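Local coordinates for uncharacterized protein HI_0666 (Haemophilus influenzae, PDB 7CZO) that is of unknown function in itself but forms the N-terminal domain of a HipA toxin from a HipBA toxin-antitoxin system with an unusual three-component regulation, at residues L4-K9 with Q100-K105; V10-E15 with L96-I101. All blocks are in the same frame, centred on the assembly; numbering follows the deposited sequence.

Contact 1 of 2, residues L4-K9 with Q100-K105; sequences LVRSGK and QIQEEK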
# COMPACT_ATOMS: atom_id res chain seq x y z
N LEU A 4 -6.86 7.83 14.13
CA LEU A 4 -6.78 7.55 12.69
C LEU A 4 -5.28 7.34 12.32
O LEU A 4 -4.43 7.49 13.18
CB LEU A 4 -7.39 8.74 11.92
CG LEU A 4 -8.87 9.12 12.10
CD1 LEU A 4 -9.07 10.62 11.95
CD2 LEU A 4 -9.75 8.36 11.11
N VAL A 5 -4.93 7.00 11.07
CA VAL A 5 -5.89 6.75 10.00
C VAL A 5 -5.63 5.31 9.52
O VAL A 5 -5.77 4.36 10.30
CB VAL A 5 -5.84 7.82 8.85
CG1 VAL A 5 -7.24 8.12 8.30
CG2 VAL A 5 -5.19 9.13 9.29
N ARG A 6 -5.17 5.17 8.28
CA ARG A 6 -5.46 4.00 7.46
C ARG A 6 -4.31 2.96 7.43
O ARG A 6 -3.14 3.29 7.21
CB ARG A 6 -5.78 4.47 6.04
CG ARG A 6 -7.02 5.33 5.92
CD ARG A 6 -8.29 4.48 5.92
NE ARG A 6 -8.73 4.10 4.57
CZ ARG A 6 -9.75 3.27 4.31
NH1 ARG A 6 -10.44 2.73 5.30
NH2 ARG A 6 -10.07 2.98 3.05
N SER A 7 -4.67 1.70 7.62
CA SER A 7 -3.72 0.63 7.69
C SER A 7 -4.15 -0.54 6.76
O SER A 7 -5.34 -0.85 6.66
CB SER A 7 -3.62 0.17 9.15
OG SER A 7 -2.66 -0.86 9.32
N GLY A 8 -3.19 -1.19 6.10
CA GLY A 8 -3.44 -2.39 5.29
C GLY A 8 -2.41 -3.46 5.57
O GLY A 8 -1.21 -3.19 5.57
N LYS A 9 -2.85 -4.67 5.86
CA LYS A 9 -1.94 -5.81 5.95
C LYS A 9 -1.52 -6.18 4.53
O LYS A 9 -2.33 -6.21 3.61
CB LYS A 9 -2.63 -7.02 6.58
CG LYS A 9 -2.55 -7.17 8.09
CD LYS A 9 -3.62 -8.16 8.57
CE LYS A 9 -3.13 -9.17 9.62
NZ LYS A 9 -3.45 -10.59 9.29
N GLN A 100 -3.61 -6.84 -0.40
CA GLN A 100 -3.84 -6.01 0.81
C GLN A 100 -5.23 -6.07 1.34
O GLN A 100 -6.15 -5.69 0.63
CB GLN A 100 -3.52 -4.55 0.60
CG GLN A 100 -2.11 -4.46 0.11
CD GLN A 100 -1.84 -3.16 -0.53
OE1 GLN A 100 -1.22 -3.11 -1.58
NE2 GLN A 100 -2.29 -2.09 0.10
N ILE A 101 -5.35 -6.58 2.57
CA ILE A 101 -6.60 -6.58 3.29
C ILE A 101 -6.48 -5.39 4.23
O ILE A 101 -5.53 -5.27 4.98
CB ILE A 101 -6.94 -7.94 4.00
CG1 ILE A 101 -8.44 -7.99 4.37
CG2 ILE A 101 -6.10 -8.20 5.25
CD1 ILE A 101 -8.89 -9.22 5.14
N GLN A 102 -7.43 -4.48 4.14
CA GLN A 102 -7.55 -3.40 5.09
C GLN A 102 -7.64 -3.93 6.52
O GLN A 102 -8.39 -4.88 6.78
CB GLN A 102 -8.79 -2.60 4.79
CG GLN A 102 -8.87 -1.34 5.60
CD GLN A 102 -9.97 -0.42 5.11
OE1 GLN A 102 -10.23 0.62 5.72
NE2 GLN A 102 -10.63 -0.81 4.01
N GLU A 103 -6.85 -3.33 7.41
CA GLU A 103 -6.83 -3.73 8.81
C GLU A 103 -8.06 -3.15 9.44
O GLU A 103 -8.10 -1.96 9.80
CB GLU A 103 -5.58 -3.25 9.53
CG GLU A 103 -4.49 -4.29 9.58
CD GLU A 103 -3.38 -3.96 10.57
OE1 GLU A 103 -2.73 -4.91 11.07
OE2 GLU A 103 -3.16 -2.77 10.86
N GLU A 104 -9.08 -3.99 9.52
CA GLU A 104 -10.32 -3.66 10.19
C GLU A 104 -10.55 -4.79 11.19
O GLU A 104 -10.21 -5.94 10.88
CB GLU A 104 -11.45 -3.51 9.15
CG GLU A 104 -11.02 -2.70 7.93
CD GLU A 104 -12.15 -1.93 7.25
OE1 GLU A 104 -12.49 -2.25 6.08
OE2 GLU A 104 -12.68 -0.99 7.88
N LYS A 105 -11.14 -4.52 12.36
CA LYS A 105 -12.02 -3.37 12.62
C LYS A 105 -11.29 -2.07 13.00
O LYS A 105 -10.74 -1.94 14.10
CB LYS A 105 -13.04 -3.74 13.72
CG LYS A 105 -13.70 -5.12 13.58
CD LYS A 105 -14.06 -5.47 12.14
CE LYS A 105 -15.05 -6.64 12.05
NZ LYS A 105 -16.46 -6.17 11.93
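With S7 OG set anti to its own nitrogen (chi1 -178°) and the E103 chain running extended beyond CG (chi2 -166°), the serine hydroxyl reaches the glutamate carboxylate across the first and last strands, in chain order, of an antiparallel sheet, near the end where 98-102 stops. The sheet belongs to the HipA N-terminal domain, and 98-102 is its outermost strand in this chain, lying next to 7-12. S7 OG donates to E103 OE2 at 2.5 Å, arriving from above the carboxylate plane. R21, on the neighbouring strand 15-22, ties this pair into the sheet: its NH2 forms a salt bridge with E103 OE2 and its NE a hydrogen bond with S7 OG. The carboxylate is thus gripped by a hydroxyl and a guanidinium, which probably stabilises its charged form.

Backbone bonds give the antiparallel pairing. E103 N donates to S7 O at 3.0 Å in a nearly straight bond. G8 and Q102 form a non-hydrogen-bonded pair, their CA atoms 4.2 Å apart. Beyond it, K9 and I101 exchange both bonds of a hydrogen-bonded pair: K9 N to I101 O at 2.9 Å, and I101 N to K9 O at 3.2 Å, both appreciably bent.

On the face carrying K9 and I101, these two side chains lie side by side, with K9 CB 3.9 Å from I101 CG2. The E103 chain crosses the lysine at about a right angle, while F16 engages K9 in a cation-pi interaction. The other face is that of Q102, whose CG passes 3.7 Å from S7 O.

Contact 2 of 2, residues V10-E15 with L96-I101; sequences VFLYGE and LGAVQI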
# COMPACT_ATOMS: atom_id res chain seq x y z
N VAL A 10 -0.24 -6.50 4.37
CA VAL A 10 0.34 -6.74 3.07
C VAL A 10 0.77 -8.17 2.97
O VAL A 10 1.58 -8.65 3.76
CB VAL A 10 1.57 -5.84 2.87
CG1 VAL A 10 2.41 -6.30 1.68
CG2 VAL A 10 1.10 -4.37 2.72
N PHE A 11 0.22 -8.84 1.96
CA PHE A 11 0.52 -10.24 1.67
C PHE A 11 1.26 -10.34 0.33
O PHE A 11 0.96 -9.59 -0.58
CB PHE A 11 -0.79 -11.02 1.58
CG PHE A 11 -1.53 -11.14 2.87
CD1 PHE A 11 -2.42 -10.15 3.26
CD2 PHE A 11 -1.35 -12.24 3.70
CE1 PHE A 11 -3.13 -10.26 4.46
CE2 PHE A 11 -2.06 -12.35 4.90
CZ PHE A 11 -2.95 -11.35 5.27
N LEU A 12 2.24 -11.24 0.26
CA LEU A 12 3.03 -11.56 -0.97
C LEU A 12 3.08 -13.12 -1.17
O LEU A 12 3.35 -13.88 -0.23
CB LEU A 12 4.41 -11.03 -0.81
CG LEU A 12 5.35 -11.06 -1.99
CD1 LEU A 12 4.73 -10.42 -3.22
CD2 LEU A 12 6.64 -10.34 -1.60
N TYR A 13 2.73 -13.58 -2.36
CA TYR A 13 2.53 -15.02 -2.61
C TYR A 13 1.89 -15.75 -1.44
O TYR A 13 2.35 -16.85 -1.09
CB TYR A 13 3.86 -15.72 -2.94
CG TYR A 13 4.69 -14.98 -3.97
CD1 TYR A 13 4.29 -14.85 -5.29
CD2 TYR A 13 5.86 -14.43 -3.63
CE1 TYR A 13 5.09 -14.18 -6.21
CE2 TYR A 13 6.63 -13.74 -4.51
CZ TYR A 13 6.25 -13.62 -5.80
OH TYR A 13 7.08 -12.88 -6.66
N GLY A 14 0.85 -15.17 -0.84
CA GLY A 14 0.03 -15.87 0.16
C GLY A 14 0.39 -15.56 1.61
O GLY A 14 -0.42 -15.79 2.51
N GLU A 15 1.59 -15.03 1.84
CA GLU A 15 2.11 -14.83 3.19
C GLU A 15 2.11 -13.36 3.62
O GLU A 15 2.63 -12.51 2.91
CB GLU A 15 3.56 -15.35 3.27
CG GLU A 15 3.80 -16.73 2.69
CD GLU A 15 3.05 -17.84 3.43
OE1 GLU A 15 3.05 -17.85 4.69
OE2 GLU A 15 2.47 -18.70 2.73
N LEU A 96 -3.56 -7.06 -7.88
CA LEU A 96 -2.19 -6.65 -7.76
C LEU A 96 -1.07 -7.73 -7.79
O LEU A 96 0.08 -7.33 -7.55
CB LEU A 96 -2.06 -5.82 -6.47
CG LEU A 96 -3.22 -4.98 -5.86
CD1 LEU A 96 -2.96 -4.63 -4.39
CD2 LEU A 96 -3.51 -3.68 -6.62
N GLY A 97 -1.35 -9.03 -8.06
CA GLY A 97 -0.37 -10.19 -7.84
C GLY A 97 0.34 -10.40 -6.46
O GLY A 97 0.93 -11.46 -6.19
N ALA A 98 0.38 -9.31 -5.66
CA ALA A 98 0.60 -9.20 -4.21
C ALA A 98 -0.81 -8.83 -3.65
O ALA A 98 -1.68 -8.52 -4.44
CB ALA A 98 1.55 -8.00 -3.96
N VAL A 99 -1.06 -8.80 -2.34
CA VAL A 99 -2.42 -8.51 -1.83
C VAL A 99 -2.52 -7.61 -0.55
O VAL A 99 -1.63 -7.61 0.30
CB VAL A 99 -3.16 -9.86 -1.66
CG1 VAL A 99 -4.39 -9.73 -0.77
CG2 VAL A 99 -3.58 -10.41 -3.01
N GLN A 100 -3.61 -6.84 -0.40
CA GLN A 100 -3.84 -6.01 0.81
C GLN A 100 -5.23 -6.07 1.34
O GLN A 100 -6.15 -5.69 0.63
CB GLN A 100 -3.52 -4.55 0.60
CG GLN A 100 -2.11 -4.46 0.11
CD GLN A 100 -1.84 -3.16 -0.53
OE1 GLN A 100 -1.22 -3.11 -1.58
NE2 GLN A 100 -2.29 -2.09 0.10
N ILE A 101 -5.35 -6.58 2.57
CA ILE A 101 -6.60 -6.58 3.29
C ILE A 101 -6.48 -5.39 4.23
O ILE A 101 -5.53 -5.27 4.98
CB ILE A 101 -6.94 -7.94 4.00
CG1 ILE A 101 -8.44 -7.99 4.37
CG2 ILE A 101 -6.10 -8.20 5.25
CD1 ILE A 101 -8.89 -9.22 5.14
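Strands 10-12 and 98-101 run antiparallel, with 156° between their N-to-C directions and their axes approaching to 4.7 Å. The register is fixed by F11 and V99, a hydrogen-bonded pair whose two bonds are both nearly straight: F11 N to V99 O and V99 N to F11 O each measure 2.8 Å. V10 faces Q100 as a non-hydrogen-bonded pair, and V10 CA adds a CA-H...O contact to V99 O.

Side chains alternate between the two faces. F11 CG stands beside the backbone N (chi1 -67°), a torsion that lays the ring alongside I101, the two side chains pointing the same way. It is the ring edge that does the touching: F11 CE1 meets I101 CG2 at 3.7 Å, and V99 O also lies at the edge, in the ring plane. Nearer the backbone, F11 CB packs on V99 CB at 4.2 Å. On the other face V10 CG2 lies 4.1 Å from Q100 CG, the two side chains being aligned, and L12 CD1 reaches A98 CB across the same 4.1 Å. This face is the more enclosed: L20 packs on V10 and Q100, L88 of helix 82-91 on Q100, and I17 on V10 and L12.

Past L12 the chain reverses through a type I' turn, with L12 N bonded to E15 O and E15 N to L12 O, and G14 taking a positive phi of 98°. Strand 7-12 thereby turns into 15-22 through a tight beta hairpin, while the strand closing the domain, 98-102, pairs along its other side: an antiparallel sheet with its first strand between the second and the last.

How the contacts relate
Contacts 1 and 2 are successive parts of a single strand pairing, their centres 14 Å apart. Both join strand 7-12 to strand 98-102, and Q100 and I101 serve in each. Because the strands are antiparallel, the chain passes 4-9 and then 10-15 on the way out, but 96-101 before 100-105 on its return. Between the two strands come the three other strands of the five-stranded sheet and all three helices, so this pairing brings the two ends of the domain together. Contact 1 lies at the end where both termini leave the sheet; contact 2 extends toward the hairpin turn leading into strand 15-22.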